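Local coordinates for type C neurotoxin (Clostridium botulinum, PDB 3PME), which probably binds gangliosides and phospholipid on the neuronal membrane, as the receptor-binding domain of a mosaic C/D botulinum neurotoxin, at residues Gly99-Ile104 with Glu110-Asp115; Lys95-Trp100 with Ile116-Lys121; Ile145-Asn148 with Tyr152-Leu155; Leu123-Ser128 with Thr134-Lys139. All blocks are in the same frame, centred on the assembly; numbering follows the deposited sequence.

Contact 1: Gly99-Ile104 with Glu110-Asp115; sequences GWKLCI and EWILQD
The indoles of Trp100 and Trp111 meet with their planes only 19° apart but slid sidelong, so that the six-membered rings barely overlap, their centroids 4.8 Å apart. CH2 of Trp111 stands above the Trp100 ring plane, displaced toward its rim and 3.3 Å from Trp100 CE3. Above the plane of the Trp111 indole, again displaced toward the rim, sits the carbonyl oxygen of Lys101. The two tryptophans are diagonal neighbours rather than directly paired: Trp100 faces Leu113, and Leu102 faces Trp111, in the non-hydrogen-bonded pairs. Trp100 sets CG between its backbone N and carbonyl carbon (chi1 57°), while Trp111 turns its indole back toward the partner strand, and the large flat rings can thus share one buried side with Leu102 and Leu113.

The strands 100-105 and 108-114 form an antiparallel beta hairpin in a sheet of the concanavalin-like, jelly-roll half of the domain. Gly99, Lys101 and Cys103 pair with Gln114, Ile112 and Glu110, each through two backbone hydrogen bonds; that from Cys103 N to Glu110 O, 2.8 Å long, is nearly straight at 172°. Gly99, at a corner of the chain, has backbone angles at which a side chain would press on the preceding carbonyl. On the other side of the sheet Lys101 runs beside Ile112, CG 3.9 Å from Ile112 CB, lending its aliphatic stem to an apolar neighbour. Glu110 carries its charge to a salt bridge with Arg105, while the amide NE2 of Gln114 bonds to Asn97 O.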
loop_
_atom_site.group_PDB
_atom_site.type_symbol
_atom_site.label_atom_id
_atom_site.label_comp_id
_atom_site.label_asym_id
_atom_site.label_seq_id
_atom_site.Cartn_x
_atom_site.Cartn_y
_atom_site.Cartn_z
ATOM N N GLY A 99 16.472 -14.900 22.113
ATOM C CA GLY A 99 16.111 -13.552 21.709
ATOM C C GLY A 99 14.892 -13.605 20.813
ATOM O O GLY A 99 14.015 -14.446 20.981
ATOM N N TRP A 100 14.828 -12.705 19.843
ATOM C CA TRP A 100 13.701 -12.696 18.906
ATOM C C TRP A 100 14.194 -12.474 17.491
ATOM O O TRP A 100 15.303 -11.973 17.287
ATOM C CB TRP A 100 12.688 -11.612 19.279
ATOM C CG TRP A 100 13.265 -10.212 19.334
ATOM C CD1 TRP A 100 13.856 -9.605 20.408
ATOM C CD2 TRP A 100 13.308 -9.259 18.264
ATOM N NE1 TRP A 100 14.254 -8.331 20.072
ATOM C CE2 TRP A 100 13.920 -8.094 18.763
ATOM C CE3 TRP A 100 12.870 -9.276 16.934
ATOM C CZ2 TRP A 100 14.120 -6.951 17.973
ATOM C CZ3 TRP A 100 13.063 -8.143 16.156
ATOM C CH2 TRP A 100 13.685 -7.000 16.679
ATOM N N LYS A 101 13.374 -12.862 16.512
ATOM C CA LYS A 101 13.677 -12.543 15.118
ATOM C C LYS A 101 12.400 -12.489 14.290
ATOM O O LYS A 101 11.356 -12.998 14.688
ATOM C CB LYS A 101 14.668 -13.555 14.518
ATOM C CG LYS A 101 14.155 -14.987 14.451
ATOM C CD LYS A 101 15.149 -15.896 13.724
ATOM C CE LYS A 101 14.721 -17.350 13.833
ATOM N NZ LYS A 101 15.720 -18.274 13.229
ATOM N N LEU A 102 12.493 -11.821 13.147
ATOM C CA LEU A 102 11.425 -11.805 12.158
ATOM C C LEU A 102 11.939 -12.474 10.899
ATOM O O LEU A 102 13.026 -12.142 10.408
ATOM C CB LEU A 102 11.018 -10.378 11.820
ATOM C CG LEU A 102 9.885 -10.239 10.792
ATOM C CD1 LEU A 102 8.549 -10.624 11.415
ATOM C CD2 LEU A 102 9.840 -8.815 10.253
ATOM N N CYS A 103 11.159 -13.415 10.377
ATOM C CA CYS A 103 11.498 -14.104 9.130
ATOM C C CYS A 103 10.379 -13.994 8.112
ATOM O O CYS A 103 9.234 -13.693 8.448
ATOM C CB CYS A 103 11.752 -15.590 9.378
ATOM S SG CYS A 103 12.955 -15.945 10.654
ATOM N N ILE A 104 10.730 -14.259 6.857
ATOM C CA ILE A 104 9.770 -14.469 5.785
ATOM C C ILE A 104 9.953 -15.906 5.337
ATOM O O ILE A 104 11.073 -16.369 5.151
ATOM C CB ILE A 104 10.063 -13.539 4.590
ATOM C CG1 ILE A 104 9.840 -12.085 4.989
ATOM C CG2 ILE A 104 9.225 -13.918 3.373
ATOM C CD1 ILE A 104 8.428 -11.775 5.271
ATOM N N GLU A 110 6.834 -14.355 9.921
ATOM C CA GLU A 110 6.885 -15.133 11.156
ATOM C C GLU A 110 7.722 -14.416 12.203
ATOM O O GLU A 110 8.869 -14.038 11.948
ATOM C CB GLU A 110 7.444 -16.534 10.895
ATOM C CG GLU A 110 7.370 -17.447 12.122
ATOM C CD GLU A 110 7.789 -18.886 11.833
ATOM O OE1 GLU A 110 8.385 -19.136 10.765
ATOM O OE2 GLU A 110 7.527 -19.774 12.681
ATOM N N TRP A 111 7.132 -14.236 13.381
ATOM C CA TRP A 111 7.818 -13.620 14.508
ATOM C C TRP A 111 8.137 -14.708 15.509
ATOM O O TRP A 111 7.261 -15.472 15.901
ATOM C CB TRP A 111 6.934 -12.558 15.156
ATOM C CG TRP A 111 7.421 -12.082 16.508
ATOM C CD1 TRP A 111 7.126 -12.628 17.721
ATOM C CD2 TRP A 111 8.259 -10.954 16.769
ATOM N NE1 TRP A 111 7.736 -11.911 18.728
ATOM C CE2 TRP A 111 8.435 -10.878 18.166
ATOM C CE3 TRP A 111 8.870 -9.998 15.958
ATOM C CZ2 TRP A 111 9.208 -9.885 18.769
ATOM C CZ3 TRP A 111 9.636 -9.005 16.564
ATOM C CH2 TRP A 111 9.790 -8.957 17.951
ATOM N N ILE A 112 9.402 -14.777 15.901
ATOM C CA ILE A 112 9.893 -15.874 16.717
ATOM C C ILE A 112 10.487 -15.339 18.007
ATOM O O ILE A 112 11.242 -14.368 17.987
ATOM C CB ILE A 112 10.984 -16.649 15.949
ATOM C CG1 ILE A 112 10.371 -17.366 14.740
ATOM C CG2 ILE A 112 11.714 -17.637 16.881
ATOM C CD1 ILE A 112 9.846 -18.732 15.058
ATOM N N LEU A 113 10.137 -15.977 19.120
ATOM C CA LEU A 113 10.701 -15.665 20.430
ATOM C C LEU A 113 11.298 -16.949 20.970
ATOM O O LEU A 113 10.616 -17.976 21.032
ATOM C CB LEU A 113 9.628 -15.154 21.397
ATOM C CG LEU A 113 10.150 -14.669 22.757
ATOM C CD1 LEU A 113 11.000 -13.411 22.588
ATOM C CD2 LEU A 113 8.995 -14.388 23.736
ATOM N N GLN A 114 12.571 -16.901 21.356
ATOM C CA GLN A 114 13.298 -18.126 21.679
ATOM C C GLN A 114 13.992 -18.036 23.029
ATOM O O GLN A 114 14.705 -17.067 23.309
ATOM C CB GLN A 114 14.306 -18.417 20.575
ATOM C CG GLN A 114 15.099 -19.687 20.758
ATOM C CD GLN A 114 15.747 -20.094 19.460
ATOM O OE1 GLN A 114 15.056 -20.399 18.484
ATOM N NE2 GLN A 114 17.070 -20.084 19.426
ATOM N N ASP A 115 13.781 -19.056 23.865
ATOM C CA ASP A 115 14.354 -19.069 25.209
ATOM C C ASP A 115 15.764 -19.655 25.267
ATOM O O ASP A 115 16.341 -20.057 24.247
ATOM C CB ASP A 115 13.401 -19.737 26.222
ATOM C CG ASP A 115 13.326 -21.272 26.097
ATOM O OD1 ASP A 115 14.199 -21.920 25.490
ATOM O OD2 ASP A 115 12.375 -21.843 26.681
#

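Contact 2: Lys95-Trp100 with Ile116-Lys121; sequences KQNSGW and INRKYK
Polar contact comes first from Asn97 and Arg118. The amide oxygen OD1 of Asn97 lies 2.8 Å from Arg118 NE, a weak hydrogen bond because the N-H points well off the line, at 116°; NH2 of Arg118 is equally near OD1. OD1 stands off the NE/NH2 side, lifted well out of the guanidinium plane, and the amide and guanidinium planes are 56° apart.

Van der Waals contact supports the same pair: CB of Asn97 rests over one face of the guanidinium and lies 3.6 Å from Arg118 CG. A bend at chi3 (146°) turns NE and the guanidinium toward Asn97. Beside them, CB of Ser98 touches CG2 of Ile116 at 3.9 Å, while the serine hydroxyl is engaged by Gln114 O and Lys174 N.

Backbone bonds shape the first partner. Lys95 to Ser98 is a type I' turn, with Gln96 and Asn97 at its middle positions; both have positive phi, which asparagine tolerates well. The turn thereby presents Asn97 to the loop 116-119.

A neutral carbonyl oxygen receiving a cationic group at a poor angle is consistent with a charge-dipole attraction, probably weakened by solvent around the exposed Arg118.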
loop_
_atom_site.group_PDB
_atom_site.type_symbol
_atom_site.label_atom_id
_atom_site.label_comp_id
_atom_site.label_asym_id
_atom_site.label_seq_id
_atom_site.Cartn_x
_atom_site.Cartn_y
_atom_site.Cartn_z
ATOM N N LYS A 95 20.986 -14.011 19.991
ATOM C CA LYS A 95 22.392 -14.229 20.301
ATOM C C LYS A 95 22.459 -15.290 21.383
ATOM O O LYS A 95 21.650 -15.285 22.302
ATOM C CB LYS A 95 23.037 -12.943 20.809
ATOM C CG LYS A 95 23.243 -11.904 19.722
ATOM C CD LYS A 95 24.060 -12.476 18.573
ATOM C CE LYS A 95 24.121 -11.512 17.396
ATOM N NZ LYS A 95 22.793 -11.322 16.735
ATOM N N GLN A 96 23.415 -16.204 21.272
ATOM C CA GLN A 96 23.605 -17.207 22.314
ATOM C C GLN A 96 22.326 -18.005 22.573
ATOM O O GLN A 96 21.947 -18.224 23.730
ATOM C CB GLN A 96 24.059 -16.534 23.608
ATOM C CG GLN A 96 25.130 -15.475 23.395
ATOM C CD GLN A 96 26.302 -16.018 22.614
ATOM O OE1 GLN A 96 26.715 -15.442 21.604
ATOM N NE2 GLN A 96 26.832 -17.151 23.065
ATOM N N ASN A 97 21.662 -18.410 21.496
ATOM C CA ASN A 97 20.505 -19.305 21.570
ATOM C C ASN A 97 19.160 -18.640 21.854
ATOM O O ASN A 97 18.124 -19.301 21.790
ATOM C CB ASN A 97 20.727 -20.405 22.617
ATOM C CG ASN A 97 22.009 -21.182 22.393
ATOM O OD1 ASN A 97 22.485 -21.321 21.262
ATOM N ND2 ASN A 97 22.574 -21.699 23.478
ATOM N N SER A 98 19.163 -17.353 22.186
ATOM C CA SER A 98 17.949 -16.740 22.721
ATOM C C SER A 98 17.734 -15.307 22.208
ATOM O O SER A 98 18.686 -14.597 21.904
ATOM C CB SER A 98 17.979 -16.807 24.257
ATOM O OG SER A 98 16.764 -16.389 24.844
ATOM N N GLY A 99 16.472 -14.900 22.113
ATOM C CA GLY A 99 16.111 -13.552 21.709
ATOM C C GLY A 99 14.892 -13.605 20.813
ATOM O O GLY A 99 14.015 -14.446 20.981
ATOM N N TRP A 100 14.828 -12.705 19.843
ATOM C CA TRP A 100 13.701 -12.696 18.906
ATOM C C TRP A 100 14.194 -12.474 17.491
ATOM O O TRP A 100 15.303 -11.973 17.287
ATOM C CB TRP A 100 12.688 -11.612 19.279
ATOM C CG TRP A 100 13.265 -10.212 19.334
ATOM C CD1 TRP A 100 13.856 -9.605 20.408
ATOM C CD2 TRP A 100 13.308 -9.259 18.264
ATOM N NE1 TRP A 100 14.254 -8.331 20.072
ATOM C CE2 TRP A 100 13.920 -8.094 18.763
ATOM C CE3 TRP A 100 12.870 -9.276 16.934
ATOM C CZ2 TRP A 100 14.120 -6.951 17.973
ATOM C CZ3 TRP A 100 13.063 -8.143 16.156
ATOM C CH2 TRP A 100 13.685 -7.000 16.679
ATOM N N ILE A 116 16.314 -19.711 26.475
ATOM C CA ILE A 116 17.715 -20.090 26.626
ATOM C C ILE A 116 17.985 -21.584 26.407
ATOM O O ILE A 116 19.144 -22.007 26.353
ATOM C CB ILE A 116 18.299 -19.580 27.967
ATOM C CG1 ILE A 116 17.370 -19.919 29.137
ATOM C CG2 ILE A 116 18.500 -18.073 27.907
ATOM C CD1 ILE A 116 17.363 -21.392 29.529
ATOM N N ASN A 117 16.919 -22.365 26.249
ATOM C CA ASN A 117 17.046 -23.775 25.880
ATOM C C ASN A 117 16.780 -24.010 24.393
ATOM O O ASN A 117 16.635 -25.150 23.951
ATOM C CB ASN A 117 16.106 -24.637 26.724
ATOM C CG ASN A 117 16.502 -24.660 28.180
ATOM O OD1 ASN A 117 15.664 -24.522 29.067
ATOM N ND2 ASN A 117 17.794 -24.804 28.431
ATOM N N ARG A 118 16.697 -22.922 23.633
ATOM C CA ARG A 118 16.413 -22.987 22.203
ATOM C C ARG A 118 14.982 -23.425 21.878
ATOM O O ARG A 118 14.666 -23.719 20.729
ATOM C CB ARG A 118 17.431 -23.877 21.489
ATOM C CG ARG A 118 18.848 -23.328 21.558
ATOM C CD ARG A 118 19.830 -24.179 20.767
ATOM N NE ARG A 118 20.881 -23.353 20.175
ATOM C CZ ARG A 118 20.730 -22.645 19.059
ATOM N NH1 ARG A 118 19.569 -22.662 18.415
ATOM N NH2 ARG A 118 21.734 -21.914 18.588
ATOM N N LYS A 119 14.117 -23.460 22.885
ATOM C CA LYS A 119 12.693 -23.667 22.642
ATOM C C LYS A 119 12.113 -22.350 22.134
ATOM O O LYS A 119 12.478 -21.277 22.616
ATOM C CB LYS A 119 12.000 -24.114 23.930
ATOM C CG LYS A 119 10.491 -24.272 23.832
ATOM C CD LYS A 119 9.877 -24.643 25.186
ATOM C CE LYS A 119 8.354 -24.665 25.116
ATOM N NZ LYS A 119 7.727 -24.832 26.460
ATOM N N TYR A 120 11.227 -22.405 21.150
ATOM C CA TYR A 120 10.678 -21.162 20.623
ATOM C C TYR A 120 9.172 -21.218 20.402
ATOM O O TYR A 120 8.566 -22.296 20.344
ATOM C CB TYR A 120 11.382 -20.748 19.329
ATOM C CG TYR A 120 11.074 -21.645 18.159
ATOM C CD1 TYR A 120 11.801 -22.805 17.940
ATOM C CD2 TYR A 120 10.052 -21.331 17.277
ATOM C CE1 TYR A 120 11.521 -23.629 16.872
ATOM C CE2 TYR A 120 9.770 -22.144 16.197
ATOM C CZ TYR A 120 10.506 -23.291 16.005
ATOM O OH TYR A 120 10.223 -24.113 14.940
ATOM N N LYS A 121 8.574 -20.038 20.327
ATOM C CA LYS A 121 7.171 -19.882 19.945
ATOM C C LYS A 121 7.139 -18.922 18.772
ATOM O O LYS A 121 8.028 -18.084 18.630
ATOM C CB LYS A 121 6.343 -19.306 21.097
ATOM C CG LYS A 121 6.320 -20.166 22.350
ATOM C CD LYS A 121 5.733 -21.537 22.059
ATOM C CE LYS A 121 5.482 -22.317 23.345
ATOM N NZ LYS A 121 4.186 -21.922 23.972
#

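Contact 3: Ile145-Asn148 with Tyr152-Leu155; sequences ITNN and YMKL
A tight beta hairpin, strands 141-148 and 152-157, brings Ile145-Asn148 against Tyr152-Leu155 almost exactly antiparallel, at 174°. Thr146 and Lys154 are the hydrogen-bonded pair: Thr146 N reaches Lys154 O at 2.9 Å and Lys154 N returns to Thr146 O, both donors lying in the plane of the accepting carbonyl. Nearer the turn, Asn148 N bonds to Tyr152 O from a donor position tilted 34° from the plane of the Tyr152 carbonyl.

Thr146 holds OG1 between its backbone N and carbonyl carbon (chi1 66°), which brings the hydroxyl within 3.6 Å of Lys154 CB. Two waters gather on it. One, 2.7 Å from Thr146 OG1, donates to Tyr152 O; the other joins OG1 to Lys154 NZ, accepting from the ammonium at 3.0 Å. Threonine thus suits a strand position where a small hydroxyl must tie solvent to the backbone and to a bent lysine, whose side chain also lies near a bound sulfate.

On the reverse side, Asn147 OD1 comes across to Met153 CB at 3.2 Å, while its ND2 is held by Ser69 OG. The extended thioether of Met153 leads away from the hairpin partner, packing with Trp111 and Leu113 of the facing sheet, and Ile145 and Leu155 continue this apolar side. One wet face and one face turned to a second sheet are characteristic of a two-layer beta sandwich, here the concanavalin-like jelly roll.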
loop_
_atom_site.group_PDB
_atom_site.type_symbol
_atom_site.label_atom_id
_atom_site.label_comp_id
_atom_site.label_asym_id
_atom_site.label_seq_id
_atom_site.Cartn_x
_atom_site.Cartn_y
_atom_site.Cartn_z
ATOM N N ILE A 145 3.520 -6.292 16.866
ATOM C CA ILE A 145 3.651 -7.442 17.753
ATOM C C ILE A 145 3.629 -6.931 19.184
ATOM O O ILE A 145 4.418 -6.051 19.523
ATOM C CB ILE A 145 4.998 -8.160 17.560
ATOM C CG1 ILE A 145 5.277 -8.461 16.086
ATOM C CG2 ILE A 145 5.039 -9.444 18.406
ATOM C CD1 ILE A 145 4.326 -9.404 15.501
ATOM N N THR A 146 2.737 -7.466 20.022
ATOM C CA THR A 146 2.820 -7.171 21.459
ATOM C C THR A 146 3.298 -8.425 22.189
ATOM O O THR A 146 2.983 -9.554 21.790
ATOM C CB THR A 146 1.488 -6.649 22.062
ATOM O OG1 THR A 146 0.487 -7.680 22.018
ATOM C CG2 THR A 146 0.981 -5.418 21.303
ATOM N N ASN A 147 4.085 -8.216 23.239
ATOM C CA ASN A 147 4.646 -9.323 24.006
ATOM C C ASN A 147 4.414 -9.082 25.477
ATOM O O ASN A 147 4.694 -8.007 25.979
ATOM C CB ASN A 147 6.154 -9.431 23.772
ATOM C CG ASN A 147 6.515 -9.627 22.311
ATOM O OD1 ASN A 147 6.422 -10.730 21.777
ATOM N ND2 ASN A 147 6.948 -8.554 21.662
ATOM N N ASN A 148 3.899 -10.086 26.171
ATOM C CA ASN A 148 3.811 -9.995 27.618
ATOM C C ASN A 148 4.213 -11.318 28.249
ATOM O O ASN A 148 3.594 -12.358 28.012
ATOM C CB ASN A 148 2.415 -9.561 28.075
ATOM C CG ASN A 148 2.412 -9.033 29.494
ATOM O OD1 ASN A 148 2.957 -9.662 30.403
ATOM N ND2 ASN A 148 1.806 -7.869 29.694
ATOM N N TYR A 152 1.013 -13.775 26.622
ATOM C CA TYR A 152 0.990 -14.007 25.181
ATOM C C TYR A 152 1.779 -13.005 24.372
ATOM O O TYR A 152 2.004 -11.861 24.776
ATOM C CB TYR A 152 -0.460 -14.011 24.676
ATOM C CG TYR A 152 -1.278 -14.944 25.500
ATOM C CD1 TYR A 152 -1.795 -14.527 26.705
ATOM C CD2 TYR A 152 -1.457 -16.261 25.121
ATOM C CE1 TYR A 152 -2.490 -15.385 27.496
ATOM C CE2 TYR A 152 -2.166 -17.135 25.920
ATOM C CZ TYR A 152 -2.677 -16.672 27.106
ATOM O OH TYR A 152 -3.386 -17.493 27.949
ATOM N N MET A 153 2.196 -13.454 23.201
ATOM C CA MET A 153 2.573 -12.500 22.173
ATOM C C MET A 153 1.473 -12.517 21.119
ATOM O O MET A 153 0.860 -13.550 20.859
ATOM C CB MET A 153 3.946 -12.814 21.608
ATOM C CG MET A 153 4.101 -14.184 21.034
ATOM S SD MET A 153 5.810 -14.386 20.519
ATOM C CE MET A 153 5.698 -15.996 19.757
ATOM N N LYS A 154 1.198 -11.355 20.541
ATOM C CA LYS A 154 0.060 -11.200 19.662
ATOM C C LYS A 154 0.493 -10.455 18.415
ATOM O O LYS A 154 1.305 -9.539 18.491
ATOM C CB LYS A 154 -1.053 -10.426 20.360
ATOM C CG LYS A 154 -1.734 -11.238 21.478
ATOM C CD LYS A 154 -2.415 -10.339 22.523
ATOM C CE LYS A 154 -3.739 -9.763 22.042
ATOM N NZ LYS A 154 -4.318 -8.810 23.049
ATOM N N LEU A 155 -0.059 -10.877 17.288
ATOM C CA LEU A 155 0.265 -10.290 15.994
ATOM C C LEU A 155 -0.928 -9.541 15.430
ATOM O O LEU A 155 -2.009 -10.118 15.241
ATOM C CB LEU A 155 0.675 -11.396 15.025
ATOM C CG LEU A 155 0.913 -10.937 13.587
ATOM C CD1 LEU A 155 1.967 -9.856 13.559
ATOM C CD2 LEU A 155 1.351 -12.131 12.771
HETATM O O HOH W 1 0.720 -9.434 24.103
HETATM O O HOH W 2 -1.941 -6.937 23.232
#

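Contact 4: Leu123-Ser128 with Thr134-Lys139; sequences LIFDYS and TGYTNK
Phe125 and Tyr136 meet because their first torsions swing them together: Phe125 has CG anti to the backbone N (chi1 178°), and Tyr136 has CG opposite its carbonyl carbon (chi1 -53°). The phenyl therefore extends toward the tyrosine, whose CE2 arrives at the edge of the Phe125 ring, in its plane, 3.8 Å from CZ. The two rings lie oblique to each other, their planes 55° apart. At the rim of the Tyr136 ring, also in plane, lies the carbonyl oxygen of Tyr127, 3.3 Å from Tyr136 CD2.

That oxygen does more than touch the ring: Tyr127 O accepts a hydrogen bond from Tyr136 N, 2.8 Å away. Tyr127 also lays its CB 4.1 Å from Tyr136 CD2, and sends its hydroxyl on to Thr82. Next along, a water joins the two backbones, donating a hydrogen bond to Ser128 O (2.7 Å) and accepting one from Thr137 N (3.0 Å). Gly135 suits its position closely: a CB there would run into Ser128 O.

Tyr136 to Lys139 is a type II turn, closed by Lys139 N to Tyr136 O, and Asn138 takes its positive-phi position. Lys139 reaches back to bond Gly135 O through NZ, 3.1 Å away, and also His133 O, so its ammonium satisfies two carbonyls of the loop. Phe125 packs on Leu155 and Ile157 of the opposite sheet, while Asn138 meets Trp227, Trp412 and Asp409 farther along the chain. Such a connection, leaving the end of one sheet and crossing to the other, is typical of a jelly-roll beta sandwich, here beside the trefoil half.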
loop_
_atom_site.group_PDB
_atom_site.type_symbol
_atom_site.label_atom_id
_atom_site.label_comp_id
_atom_site.label_asym_id
_atom_site.label_seq_id
_atom_site.Cartn_x
_atom_site.Cartn_y
_atom_site.Cartn_z
ATOM N N LEU A 123 4.585 -16.479 15.865
ATOM C CA LEU A 123 3.357 -15.945 15.294
ATOM C C LEU A 123 3.576 -15.976 13.797
ATOM O O LEU A 123 4.609 -15.527 13.320
ATOM C CB LEU A 123 3.143 -14.504 15.741
ATOM C CG LEU A 123 2.885 -14.306 17.236
ATOM C CD1 LEU A 123 3.129 -12.839 17.599
ATOM C CD2 LEU A 123 1.450 -14.729 17.539
ATOM N N ILE A 124 2.606 -16.508 13.067
ATOM C CA ILE A 124 2.745 -16.672 11.630
ATOM C C ILE A 124 1.542 -16.059 10.934
ATOM O O ILE A 124 0.400 -16.280 11.333
ATOM C CB ILE A 124 2.877 -18.158 11.253
ATOM C CG1 ILE A 124 4.049 -18.796 12.000
ATOM C CG2 ILE A 124 3.105 -18.309 9.747
ATOM C CD1 ILE A 124 4.067 -20.323 11.931
ATOM N N PHE A 125 1.800 -15.267 9.902
ATOM C CA PHE A 125 0.717 -14.670 9.134
ATOM C C PHE A 125 0.959 -14.868 7.642
ATOM O O PHE A 125 1.999 -14.464 7.101
ATOM C CB PHE A 125 0.594 -13.180 9.452
ATOM C CG PHE A 125 -0.470 -12.471 8.666
ATOM C CD1 PHE A 125 -1.814 -12.737 8.895
ATOM C CD2 PHE A 125 -0.131 -11.545 7.687
ATOM C CE1 PHE A 125 -2.796 -12.078 8.179
ATOM C CE2 PHE A 125 -1.118 -10.893 6.947
ATOM C CZ PHE A 125 -2.446 -11.159 7.192
ATOM N N ASP A 126 -0.013 -15.487 6.979
ATOM C CA ASP A 126 0.040 -15.689 5.534
ATOM C C ASP A 126 -0.394 -14.410 4.822
ATOM O O ASP A 126 -1.585 -14.170 4.617
ATOM C CB ASP A 126 -0.884 -16.849 5.160
ATOM C CG ASP A 126 -0.882 -17.162 3.673
ATOM O OD1 ASP A 126 -0.254 -16.425 2.892
ATOM O OD2 ASP A 126 -1.529 -18.163 3.283
ATOM N N TYR A 127 0.575 -13.586 4.439
ATOM C CA TYR A 127 0.239 -12.325 3.803
ATOM C C TYR A 127 0.057 -12.519 2.301
ATOM O O TYR A 127 -0.548 -11.676 1.658
ATOM C CB TYR A 127 1.301 -11.247 4.096
ATOM C CG TYR A 127 2.608 -11.522 3.410
ATOM C CD1 TYR A 127 2.828 -11.091 2.108
ATOM C CD2 TYR A 127 3.619 -12.220 4.047
ATOM C CE1 TYR A 127 4.026 -11.355 1.458
ATOM C CE2 TYR A 127 4.814 -12.502 3.403
ATOM C CZ TYR A 127 5.011 -12.061 2.108
ATOM O OH TYR A 127 6.192 -12.343 1.490
ATOM N N SER A 128 0.541 -13.640 1.764
ATOM C CA SER A 128 0.523 -13.863 0.309
ATOM C C SER A 128 -0.829 -14.335 -0.215
ATOM O O SER A 128 -1.300 -13.867 -1.252
ATOM C CB SER A 128 1.584 -14.891 -0.079
ATOM O OG SER A 128 1.558 -15.156 -1.479
ATOM N N THR A 134 -5.931 -10.311 -3.865
ATOM C CA THR A 134 -6.657 -9.979 -2.646
ATOM C C THR A 134 -5.711 -9.990 -1.445
ATOM O O THR A 134 -6.057 -9.519 -0.361
ATOM C CB THR A 134 -7.814 -10.969 -2.387
ATOM O OG1 THR A 134 -7.285 -12.250 -2.015
ATOM C CG2 THR A 134 -8.677 -11.120 -3.631
ATOM N N GLY A 135 -4.520 -10.546 -1.643
ATOM C CA GLY A 135 -3.512 -10.594 -0.598
ATOM C C GLY A 135 -2.625 -9.362 -0.551
ATOM O O GLY A 135 -2.941 -8.331 -1.155
ATOM N N TYR A 136 -1.493 -9.481 0.142
ATOM C CA TYR A 136 -0.609 -8.344 0.385
ATOM C C TYR A 136 0.743 -8.453 -0.312
ATOM O O TYR A 136 1.684 -7.756 0.062
ATOM C CB TYR A 136 -0.344 -8.180 1.889
ATOM C CG TYR A 136 -1.572 -8.093 2.768
ATOM C CD1 TYR A 136 -2.128 -6.867 3.103
ATOM C CD2 TYR A 136 -2.162 -9.247 3.272
ATOM C CE1 TYR A 136 -3.253 -6.792 3.920
ATOM C CE2 TYR A 136 -3.279 -9.184 4.085
ATOM C CZ TYR A 136 -3.818 -7.957 4.403
ATOM O OH TYR A 136 -4.934 -7.914 5.212
ATOM N N THR A 137 0.862 -9.322 -1.313
ATOM C CA THR A 137 2.126 -9.428 -2.034
ATOM C C THR A 137 2.523 -8.064 -2.617
ATOM O O THR A 137 1.755 -7.454 -3.358
ATOM C CB THR A 137 2.053 -10.478 -3.159
ATOM O OG1 THR A 137 1.760 -11.765 -2.596
ATOM C CG2 THR A 137 3.393 -10.555 -3.872
ATOM N N ASN A 138 3.728 -7.607 -2.265
ATOM C CA ASN A 138 4.277 -6.311 -2.665
ATOM C C ASN A 138 3.451 -5.093 -2.265
ATOM O O ASN A 138 3.579 -4.020 -2.873
ATOM C CB ASN A 138 4.568 -6.256 -4.175
ATOM C CG ASN A 138 5.532 -5.142 -4.531
ATOM O OD1 ASN A 138 6.544 -4.952 -3.847
ATOM N ND2 ASN A 138 5.243 -4.417 -5.621
ATOM N N LYS A 139 2.606 -5.247 -1.249
ATOM C CA LYS A 139 1.815 -4.137 -0.736
ATOM C C LYS A 139 2.315 -3.789 0.654
ATOM O O LYS A 139 2.653 -4.678 1.429
ATOM C CB LYS A 139 0.328 -4.504 -0.660
ATOM C CG LYS A 139 -0.283 -4.802 -2.005
ATOM C CD LYS A 139 -1.761 -5.087 -1.896
ATOM C CE LYS A 139 -2.320 -5.467 -3.264
ATOM N NZ LYS A 139 -3.672 -6.074 -3.139
HETATM O O HOH W 3 -0.970 -11.467 -2.468
#

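From the N terminus, the chain first enters contact 2 at its turn 95-98, then shares Gly99 and Trp100 with contact 1. Contact 1 closes the hairpin whose turn is 106-107, and contact 2 closes the longer excursion 101-115, so contact 1 nests inside it. The strand 120-126 then leads into contact 4, which closes the loop 129-133, on the side of the domain toward the C-terminal half; contact 3 follows, closing the hairpin turn 149-151. Contacts 1, 2 and 4 belong to one sheet and its ends, contact 3 to the facing one, and Met153 against Trp111, with Leu155 against Phe125, join the two layers.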